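PDB 7JRM: F5/8 type C domain protein from Clostridium perfringens, which probably binds glycans through a carbohydrate-binding module, as part of a multidomain O-glycopeptidase that probably recognises and cleaves mucins. Local coordinates for residues M325-L339 / N344-V358. Sequence-based numbering, arbitrary orientation.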
ATOM      1  N   MET A 325     -33.803   1.328   4.549  1.00 22.27           N
ATOM      2  CA  MET A 325     -33.275   1.662   3.230  1.00 21.84           C
ATOM      3  C   MET A 325     -32.042   0.832   2.898  1.00 21.47           C
ATOM      4  O   MET A 325     -31.865   0.399   1.753  1.00 22.95           O
ATOM      5  CB  MET A 325     -32.954   3.154   3.155  1.00 22.68           C
ATOM      6  CG  MET A 325     -34.169   4.057   3.285  1.00 19.51           C
ATOM      7  SD  MET A 325     -35.347   3.843   1.936  1.00 29.02           S
ATOM      8  CE  MET A 325     -34.314   4.187   0.518  1.00 13.84           C
ATOM      9  N   TYR A 326     -31.177   0.593   3.889  1.00 19.79           N
ATOM     10  CA  TYR A 326     -29.980  -0.209   3.662  1.00 24.81           C
ATOM     11  C   TYR A 326     -30.306  -1.654   3.309  1.00 21.93           C
ATOM     12  O   TYR A 326     -29.448  -2.354   2.761  1.00 19.29           O
ATOM     13  CB  TYR A 326     -29.079  -0.178   4.898  1.00 21.99           C
ATOM     14  CG  TYR A 326     -28.225   1.066   5.022  1.00 23.51           C
ATOM     15  CD1 TYR A 326     -28.358   2.118   4.125  1.00 28.21           C
ATOM     16  CD2 TYR A 326     -27.284   1.186   6.038  1.00 22.68           C
ATOM     17  CE1 TYR A 326     -27.579   3.255   4.237  1.00 28.25           C
ATOM     18  CE2 TYR A 326     -26.500   2.319   6.158  1.00 30.25           C
ATOM     19  CZ  TYR A 326     -26.652   3.351   5.254  1.00 29.31           C
ATOM     20  OH  TYR A 326     -25.877   4.483   5.367  1.00 36.07           O
ATOM     21  N   SER A 327     -31.520  -2.113   3.607  1.00 24.06           N
ATOM     22  CA  SER A 327     -31.897  -3.502   3.391  1.00 25.99           C
ATOM     23  C   SER A 327     -32.482  -3.770   2.008  1.00 26.76           C
ATOM     24  O   SER A 327     -32.697  -4.937   1.665  1.00 23.96           O
ATOM     25  CB  SER A 327     -32.898  -3.945   4.463  1.00 25.37           C
ATOM     26  OG  SER A 327     -34.230  -3.778   4.017  1.00 25.80           O
ATOM     27  N   LEU A 328     -32.743  -2.734   1.210  1.00 26.18           N
ATOM     28  CA  LEU A 328     -33.261  -2.940  -0.138  1.00 22.00           C
ATOM     29  C   LEU A 328     -32.158  -3.442  -1.059  1.00 27.86           C
ATOM     30  O   LEU A 328     -31.170  -2.740  -1.305  1.00 25.09           O
ATOM     31  CB  LEU A 328     -33.864  -1.658  -0.708  1.00 25.22           C
ATOM     32  CG  LEU A 328     -35.235  -1.139  -0.254  1.00 26.40           C
ATOM     33  CD1 LEU A 328     -36.248  -2.272  -0.135  1.00 22.13           C
ATOM     34  CD2 LEU A 328     -35.163  -0.323   1.026  1.00 19.36           C
ATOM     35  N   THR A 329     -32.327  -4.660  -1.569  1.00 25.41           N
ATOM     36  CA  THR A 329     -31.532  -5.149  -2.686  1.00 27.61           C
ATOM     37  C   THR A 329     -32.310  -5.150  -3.990  1.00 26.70           C
ATOM     38  O   THR A 329     -31.705  -5.056  -5.062  1.00 28.35           O
ATOM     39  CB  THR A 329     -31.018  -6.566  -2.406  1.00 26.67           C
ATOM     40  OG1 THR A 329     -32.127  -7.468  -2.288  1.00 32.19           O
ATOM     41  CG2 THR A 329     -30.201  -6.594  -1.123  1.00 27.96           C
ATOM     42  N   THR A 330     -33.635  -5.259  -3.914  1.00 23.98           N
ATOM     43  CA  THR A 330     -34.516  -5.143  -5.065  1.00 27.96           C
ATOM     44  C   THR A 330     -35.743  -4.347  -4.648  1.00 27.92           C
ATOM     45  O   THR A 330     -36.164  -4.392  -3.489  1.00 26.58           O
ATOM     46  CB  THR A 330     -34.930  -6.517  -5.613  1.00 29.81           C
ATOM     47  OG1 THR A 330     -35.857  -6.346  -6.693  1.00 28.10           O
ATOM     48  CG2 THR A 330     -35.575  -7.360  -4.520  1.00 32.21           C
ATOM     49  N   LEU A 331     -36.310  -3.608  -5.598  1.00 26.84           N
ATOM     50  CA  LEU A 331     -37.448  -2.747  -5.298  1.00 23.73           C
ATOM     51  C   LEU A 331     -38.306  -2.579  -6.541  1.00 25.08           C
ATOM     52  O   LEU A 331     -37.783  -2.332  -7.631  1.00 24.04           O
ATOM     53  CB  LEU A 331     -36.982  -1.379  -4.786  1.00 23.24           C
ATOM     54  CG  LEU A 331     -38.078  -0.409  -4.345  1.00 24.54           C
ATOM     55  CD1 LEU A 331     -38.881  -0.985  -3.188  1.00 26.70           C
ATOM     56  CD2 LEU A 331     -37.478   0.933  -3.965  1.00 21.30           C
ATOM     57  N   THR A 332     -39.618  -2.711  -6.367  1.00 24.62           N
ATOM     58  CA  THR A 332     -40.589  -2.511  -7.432  1.00 29.77           C
ATOM     59  C   THR A 332     -41.439  -1.293  -7.099  1.00 27.14           C
ATOM     60  O   THR A 332     -41.956  -1.179  -5.982  1.00 27.96           O
ATOM     61  CB  THR A 332     -41.473  -3.747  -7.612  1.00 31.95           C
ATOM     62  OG1 THR A 332     -40.684  -4.833  -8.113  1.00 33.55           O
ATOM     63  CG2 THR A 332     -42.606  -3.462  -8.587  1.00 30.36           C
ATOM     64  N   LEU A 333     -41.578  -0.386  -8.062  1.00 27.29           N
ATOM     65  CA  LEU A 333     -42.311   0.856  -7.870  1.00 27.16           C
ATOM     66  C   LEU A 333     -43.596   0.852  -8.688  1.00 22.92           C
ATOM     67  O   LEU A 333     -43.721   0.147  -9.692  1.00 24.62           O
ATOM     68  CB  LEU A 333     -41.450   2.064  -8.256  1.00 24.29           C
ATOM     69  CG  LEU A 333     -40.119   2.200  -7.517  1.00 26.32           C
ATOM     70  CD1 LEU A 333     -39.457   3.525  -7.843  1.00 19.10           C
ATOM     71  CD2 LEU A 333     -40.322   2.056  -6.019  1.00 16.42           C
ATOM     72  N   SER A 334     -44.554   1.661  -8.240  1.00 29.14           N
ATOM     73  CA  SER A 334     -45.837   1.788  -8.925  1.00 31.94           C
ATOM     74  C   SER A 334     -46.425   3.153  -8.605  1.00 27.36           C
ATOM     75  O   SER A 334     -46.627   3.481  -7.432  1.00 28.06           O
ATOM     76  CB  SER A 334     -46.799   0.673  -8.507  1.00 34.42           C
ATOM     77  OG  SER A 334     -48.130   0.978  -8.885  1.00 40.10           O
ATOM     78  N   GLY A 335     -46.694   3.941  -9.644  1.00 31.11           N
ATOM     79  CA  GLY A 335     -47.297   5.248  -9.462  1.00 27.84           C
ATOM     80  C   GLY A 335     -46.408   6.285  -8.818  1.00 27.80           C
ATOM     81  O   GLY A 335     -46.918   7.248  -8.239  1.00 25.43           O
ATOM     82  N   VAL A 336     -45.093   6.129  -8.910  1.00 28.49           N
ATOM     83  CA  VAL A 336     -44.148   7.034  -8.267  1.00 25.95           C
ATOM     84  C   VAL A 336     -43.834   8.190  -9.206  1.00 29.16           C
ATOM     85  O   VAL A 336     -43.642   8.000 -10.414  1.00 25.98           O
ATOM     86  CB  VAL A 336     -42.867   6.284  -7.857  1.00 24.03           C
ATOM     87  CG1 VAL A 336     -41.904   7.219  -7.139  1.00 21.41           C
ATOM     88  CG2 VAL A 336     -43.210   5.088  -6.981  1.00 25.82           C
ATOM     89  N   GLU A 337     -43.788   9.400  -8.648  1.00 24.45           N
ATOM     90  CA  GLU A 337     -43.415  10.599  -9.385  1.00 29.38           C
ATOM     91  C   GLU A 337     -42.091  11.196  -8.939  1.00 24.38           C
ATOM     92  O   GLU A 337     -41.423  11.854  -9.739  1.00 25.82           O
ATOM     93  CB  GLU A 337     -44.504  11.672  -9.248  1.00 30.95           C
ATOM     94  CG  GLU A 337     -45.720  11.452 -10.130  1.00 32.26           C
ATOM     95  CD  GLU A 337     -46.861  12.390  -9.786  1.00 40.36           C
ATOM     96  OE1 GLU A 337     -46.589  13.505  -9.296  1.00 40.81           O
ATOM     97  OE2 GLU A 337     -48.032  12.010 -10.005  1.00 36.41           O
ATOM     98  N   ASP A 338     -41.699  10.979  -7.685  1.00 25.21           N
ATOM     99  CA  ASP A 338     -40.494  11.572  -7.115  1.00 25.54           C
ATOM    100  C   ASP A 338     -39.694  10.476  -6.428  1.00 21.28           C
ATOM    101  O   ASP A 338     -40.199   9.818  -5.513  1.00 20.61           O
ATOM    102  CB  ASP A 338     -40.852  12.686  -6.125  1.00 20.92           C
ATOM    103  CG  ASP A 338     -39.636  13.444  -5.625  1.00 27.82           C
ATOM    104  OD1 ASP A 338     -38.514  13.174  -6.102  1.00 22.73           O
ATOM    105  OD2 ASP A 338     -39.806  14.319  -4.750  1.00 28.90           O
ATOM    106  N   LEU A 339     -38.452  10.285  -6.865  1.00 20.13           N
ATOM    107  CA  LEU A 339     -37.570   9.268  -6.308  1.00 19.72           C
ATOM    108  C   LEU A 339     -36.823   9.744  -5.070  1.00 20.86           C
ATOM    109  O   LEU A 339     -35.931   9.034  -4.593  1.00 22.20           O
ATOM    110  CB  LEU A 339     -36.564   8.806  -7.367  1.00 21.10           C
ATOM    111  CG  LEU A 339     -37.125   8.027  -8.556  1.00 22.52           C
ATOM    112  CD1 LEU A 339     -36.015   7.679  -9.534  1.00 19.10           C
ATOM    113  CD2 LEU A 339     -37.838   6.773  -8.084  1.00 23.55           C
ATOM    114  N   ASN A 344     -30.728   6.786  -0.244  1.00 19.03           N
ATOM    115  CA  ASN A 344     -30.251   6.153   0.978  1.00 19.94           C
ATOM    116  C   ASN A 344     -30.096   4.645   0.848  1.00 18.54           C
ATOM    117  O   ASN A 344     -29.415   4.032   1.678  1.00 25.17           O
ATOM    118  CB  ASN A 344     -31.202   6.463   2.139  1.00 20.55           C
ATOM    119  CG  ASN A 344     -31.160   7.921   2.555  1.00 22.43           C
ATOM    120  OD1 ASN A 344     -30.192   8.377   3.164  1.00 25.04           O
ATOM    121  ND2 ASN A 344     -32.213   8.660   2.227  1.00 21.64           N
ATOM    122  N   ALA A 345     -30.710   4.032  -0.167  1.00 15.73           N
ATOM    123  CA  ALA A 345     -30.618   2.587  -0.383  1.00 17.57           C
ATOM    124  C   ALA A 345     -29.330   2.288  -1.145  1.00 18.97           C
ATOM    125  O   ALA A 345     -29.322   2.032  -2.352  1.00 16.76           O
ATOM    126  CB  ALA A 345     -31.844   2.076  -1.127  1.00 21.67           C
ATOM    127  N   LYS A 346     -28.217   2.313  -0.409  1.00 16.68           N
ATOM    128  CA  LYS A 346     -26.907   2.123  -1.024  1.00 18.50           C
ATOM    129  C   LYS A 346     -26.702   0.707  -1.545  1.00 22.33           C
ATOM    130  O   LYS A 346     -25.840   0.498  -2.406  1.00 15.99           O
ATOM    131  CB  LYS A 346     -25.803   2.474  -0.025  1.00 22.91           C
ATOM    132  CG  LYS A 346     -25.647   1.474   1.110  1.00 23.37           C
ATOM    133  CD  LYS A 346     -24.638   1.958   2.140  1.00 23.93           C
ATOM    134  CE  LYS A 346     -24.223   0.836   3.078  1.00 28.09           C
ATOM    135  NZ  LYS A 346     -23.623   1.357   4.338  1.00 26.66           N
ATOM    136  N   ASN A 347     -27.465  -0.267  -1.051  1.00 19.45           N
ATOM    137  CA  ASN A 347     -27.330  -1.655  -1.470  1.00 20.50           C
ATOM    138  C   ASN A 347     -28.336  -2.046  -2.544  1.00 25.70           C
ATOM    139  O   ASN A 347     -28.463  -3.235  -2.855  1.00 28.23           O
ATOM    140  CB  ASN A 347     -27.471  -2.586  -0.263  1.00 18.48           C
ATOM    141  CG  ASN A 347     -26.341  -2.425   0.732  1.00 20.00           C
ATOM    142  OD1 ASN A 347     -25.169  -2.589   0.390  1.00 23.66           O
ATOM    143  ND2 ASN A 347     -26.685  -2.098   1.973  1.00 24.19           N
ATOM    144  N   LEU A 348     -29.051  -1.079  -3.116  1.00 20.34           N
ATOM    145  CA  LEU A 348     -30.042  -1.383  -4.140  1.00 24.13           C
ATOM    146  C   LEU A 348     -29.359  -1.906  -5.398  1.00 25.23           C
ATOM    147  O   LEU A 348     -28.448  -1.270  -5.935  1.00 21.83           O
ATOM    148  CB  LEU A 348     -30.870  -0.140  -4.462  1.00 27.16           C
ATOM    149  CG  LEU A 348     -32.041  -0.339  -5.427  1.00 27.14           C
ATOM    150  CD1 LEU A 348     -33.047  -1.326  -4.856  1.00 22.79           C
ATOM    151  CD2 LEU A 348     -32.710   0.991  -5.739  1.00 26.01           C
ATOM    152  N   GLU A 349     -29.804  -3.072  -5.865  1.00 24.46           N
ATOM    153  CA  GLU A 349     -29.244  -3.702  -7.053  1.00 24.14           C
ATOM    154  C   GLU A 349     -30.196  -3.727  -8.237  1.00 24.67           C
ATOM    155  O   GLU A 349     -29.736  -3.723  -9.380  1.00 20.44           O
ATOM    156  CB  GLU A 349     -28.809  -5.140  -6.739  1.00 23.76           C
ATOM    157  CG  GLU A 349     -27.876  -5.260  -5.545  1.00 27.74           C
ATOM    158  CD  GLU A 349     -27.829  -6.665  -4.978  1.00 35.09           C
ATOM    159  OE1 GLU A 349     -28.373  -7.586  -5.624  1.00 38.74           O
ATOM    160  OE2 GLU A 349     -27.248  -6.849  -3.889  1.00 37.42           O
ATOM    161  N   THR A 350     -31.504  -3.748  -7.993  1.00 28.89           N
ATOM    162  CA  THR A 350     -32.493  -3.824  -9.060  1.00 22.22           C
ATOM    163  C   THR A 350     -33.660  -2.909  -8.728  1.00 23.71           C
ATOM    164  O   THR A 350     -34.201  -2.968  -7.619  1.00 25.97           O
ATOM    165  CB  THR A 350     -32.988  -5.263  -9.256  1.00 25.27           C
ATOM    166  OG1 THR A 350     -31.919  -6.070  -9.767  1.00 22.79           O
ATOM    167  CG2 THR A 350     -34.154  -5.302 -10.232  1.00 24.82           C
ATOM    168  N   LEU A 351     -34.042  -2.066  -9.686  1.00 23.13           N
ATOM    169  CA  LEU A 351     -35.170  -1.153  -9.536  1.00 23.29           C
ATOM    170  C   LEU A 351     -36.124  -1.374 -10.702  1.00 21.85           C
ATOM    171  O   LEU A 351     -35.793  -1.054 -11.848  1.00 22.80           O
ATOM    172  CB  LEU A 351     -34.702   0.302  -9.480  1.00 20.85           C
ATOM    173  CG  LEU A 351     -35.761   1.349  -9.127  1.00 22.19           C
ATOM    174  CD1 LEU A 351     -36.639   0.869  -7.981  1.00 23.62           C
ATOM    175  CD2 LEU A 351     -35.108   2.678  -8.783  1.00 25.00           C
ATOM    176  N   ASN A 352     -37.302  -1.920 -10.410  1.00 26.03           N
ATOM    177  CA  ASN A 352     -38.328  -2.182 -11.417  1.00 25.44           C
ATOM    178  C   ASN A 352     -39.381  -1.084 -11.306  1.00 24.74           C
ATOM    179  O   ASN A 352     -40.280  -1.155 -10.465  1.00 31.88           O
ATOM    180  CB  ASN A 352     -38.940  -3.565 -11.221  1.00 27.17           C
ATOM    181  CG  ASN A 352     -37.930  -4.681 -11.402  1.00 29.96           C
ATOM    182  OD1 ASN A 352     -37.102  -4.645 -12.313  1.00 32.61           O
ATOM    183  ND2 ASN A 352     -37.993  -5.682 -10.533  1.00 32.11           N
ATOM    184  N   MET A 353     -39.268  -0.068 -12.157  1.00 28.43           N
ATOM    185  CA  MET A 353     -40.158   1.086 -12.126  1.00 21.16           C
ATOM    186  C   MET A 353     -40.728   1.373 -13.507  1.00 29.21           C
ATOM    187  O   MET A 353     -40.936   2.530 -13.886  1.00 24.46           O
ATOM    188  CB  MET A 353     -39.439   2.316 -11.576  1.00 23.69           C
ATOM    189  CG  MET A 353     -38.171   2.690 -12.327  1.00 27.12           C
ATOM    190  SD  MET A 353     -37.238   3.996 -11.510  1.00 25.06           S
ATOM    191  CE  MET A 353     -37.832   5.432 -12.395  1.00 31.06           C
ATOM    192  N   ASP A 354     -40.989   0.325 -14.284  1.00 28.28           N
ATOM    193  CA  ASP A 354     -41.634   0.504 -15.575  1.00 27.96           C
ATOM    194  C   ASP A 354     -43.060   1.008 -15.391  1.00 26.92           C
ATOM    195  O   ASP A 354     -43.726   0.705 -14.397  1.00 23.97           O
ATOM    196  CB  ASP A 354     -41.641  -0.808 -16.362  1.00 27.83           C
ATOM    197  CG  ASP A 354     -40.315  -1.092 -17.038  1.00 29.45           C
ATOM    198  OD1 ASP A 354     -39.518  -0.147 -17.211  1.00 29.64           O
ATOM    199  OD2 ASP A 354     -40.071  -2.262 -17.402  1.00 32.41           O
ATOM    200  N   TYR A 355     -43.521   1.796 -16.365  1.00 32.64           N
ATOM    201  CA  TYR A 355     -44.881   2.342 -16.375  1.00 27.56           C
ATOM    202  C   TYR A 355     -45.153   3.202 -15.143  1.00 30.05           C
ATOM    203  O   TYR A 355     -46.258   3.205 -14.598  1.00 30.07           O
ATOM    204  CB  TYR A 355     -45.925   1.229 -16.500  1.00 29.78           C
ATOM    205  CG  TYR A 355     -45.531   0.117 -17.443  1.00 30.91           C
ATOM    206  CD1 TYR A 355     -45.193  -1.141 -16.961  1.00 27.08           C
ATOM    207  CD2 TYR A 355     -45.498   0.322 -18.815  1.00 30.97           C
ATOM    208  CE1 TYR A 355     -44.832  -2.162 -17.818  1.00 29.46           C
ATOM    209  CE2 TYR A 355     -45.139  -0.693 -19.681  1.00 30.54           C
ATOM    210  CZ  TYR A 355     -44.807  -1.932 -19.177  1.00 30.24           C
ATOM    211  OH  TYR A 355     -44.449  -2.945 -20.036  1.00 29.82           O
ATOM    212  N   ASN A 356     -44.141   3.938 -14.700  1.00 29.35           N
ATOM    213  CA  ASN A 356     -44.286   4.863 -13.589  1.00 27.67           C
ATOM    214  C   ASN A 356     -44.387   6.291 -14.135  1.00 30.40           C
ATOM    215  O   ASN A 356     -44.643   6.498 -15.326  1.00 29.22           O
ATOM    216  CB  ASN A 356     -43.123   4.674 -12.608  1.00 27.57           C
ATOM    217  CG  ASN A 356     -43.409   3.611 -11.564  1.00 25.77           C
ATOM    218  OD1 ASN A 356     -43.634   3.919 -10.393  1.00 24.89           O
ATOM    219  ND2 ASN A 356     -43.402   2.352 -11.984  1.00 24.04           N
ATOM    220  N   GLU A 357     -44.190   7.284 -13.270  1.00 25.99           N
ATOM    221  CA  GLU A 357     -44.355   8.689 -13.627  1.00 28.87           C
ATOM    222  C   GLU A 357     -43.138   9.502 -13.208  1.00 22.90           C
ATOM    223  O   GLU A 357     -43.261  10.602 -12.661  1.00 22.36           O
ATOM    224  CB  GLU A 357     -45.625   9.261 -13.000  1.00 26.71           C
ATOM    225  CG  GLU A 357     -46.855   8.376 -13.163  1.00 27.92           C
ATOM    226  CD  GLU A 357     -48.022   8.827 -12.306  1.00 36.21           C
ATOM    227  OE1 GLU A 357     -48.140  10.043 -12.053  1.00 36.89           O
ATOM    228  OE2 GLU A 357     -48.822   7.963 -11.887  1.00 40.23           O
ATOM    229  N   VAL A 358     -41.943   8.979 -13.469  1.00 24.26           N
ATOM    230  CA  VAL A 358     -40.696   9.603 -13.039  1.00 23.28           C
ATOM    231  C   VAL A 358     -40.029  10.275 -14.230  1.00 25.52           C
ATOM    232  O   VAL A 358     -39.949   9.700 -15.323  1.00 22.82           O
ATOM    233  CB  VAL A 358     -39.756   8.569 -12.389  1.00 20.39           C
ATOM    234  CG1 VAL A 358     -38.459   9.228 -11.945  1.00 17.40           C
ATOM    235  CG2 VAL A 358     -40.444   7.892 -11.216  1.00 24.12           C
TER
HETATM  236  O   HOH W   1     -30.208  -0.687  -0.103  1.00 20.36           O
HETATM  237  O   HOH W   2     -38.344  -6.456  -7.480  1.00 36.26           O
HETATM  238  O   HOH W   3     -41.169  -6.569 -10.279  1.00 35.32           O
HETATM  239  O   HOH W   4     -47.590   2.015 -12.089  1.00 30.22           O
HETATM  240  O   HOH W   5     -42.311  13.082 -12.174  1.00 24.23           O
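Asn356 ND2 donates to two carbonyls, Leu333 O, 3.2 Å away and well above that carbonyl's plane, and Asp354 O within its own turn. The amide's OD1 accepts from Val336 N at 3.0 Å. An asparagine suits this buried place because one flat group offers both an acceptor and a donor, so it ties the type II turn 353-356 to Leu333 and Val336 on either side of Gly335, whose positive phi glycine adopts easily. Short parallel strands, the spacing of Leu348, Leu351 and Met353 before Asn356, and the matching Leu328, Leu331, Leu333 and Val336 are consistent with two successive leucine-rich repeats.

Strands 330-332 and 350-352 run parallel, 7° apart. Leu333 N donates to Asn352 O at 2.8 Å, and Thr329 O accepts from both Glu349 N and Thr350 N, which come from the same face of its plane. Leu351 points CG away from its backbone N (chi1 -172°), which carries CD1 to Leu331 CB and, at 3.8 Å, to Leu333 CG; leucines give this buried side its apolar bulk. Thr330, Thr332, Thr350 and Asn352 occupy the other face, where a water joins both hydroxyls of strand 330-332, 2.6 Å from Thr330 OG1, and is weakly held by Asn352 ND2; Asn352 OD1 accepts from Asn374 ND2.

At the other end, Asn347 ND2 meets a lone pair of Tyr326 O at 2.9 Å. Lys346's long chain lays CE over the Tyr326 ring centre (CH-pi) and brings NZ onto that face (cation-pi).

Helix 304-314 packs against Leu331 and Leu333, whereas strand 372-384 continues the sheet beyond strand 350-352, leaving strand 330-332 outermost.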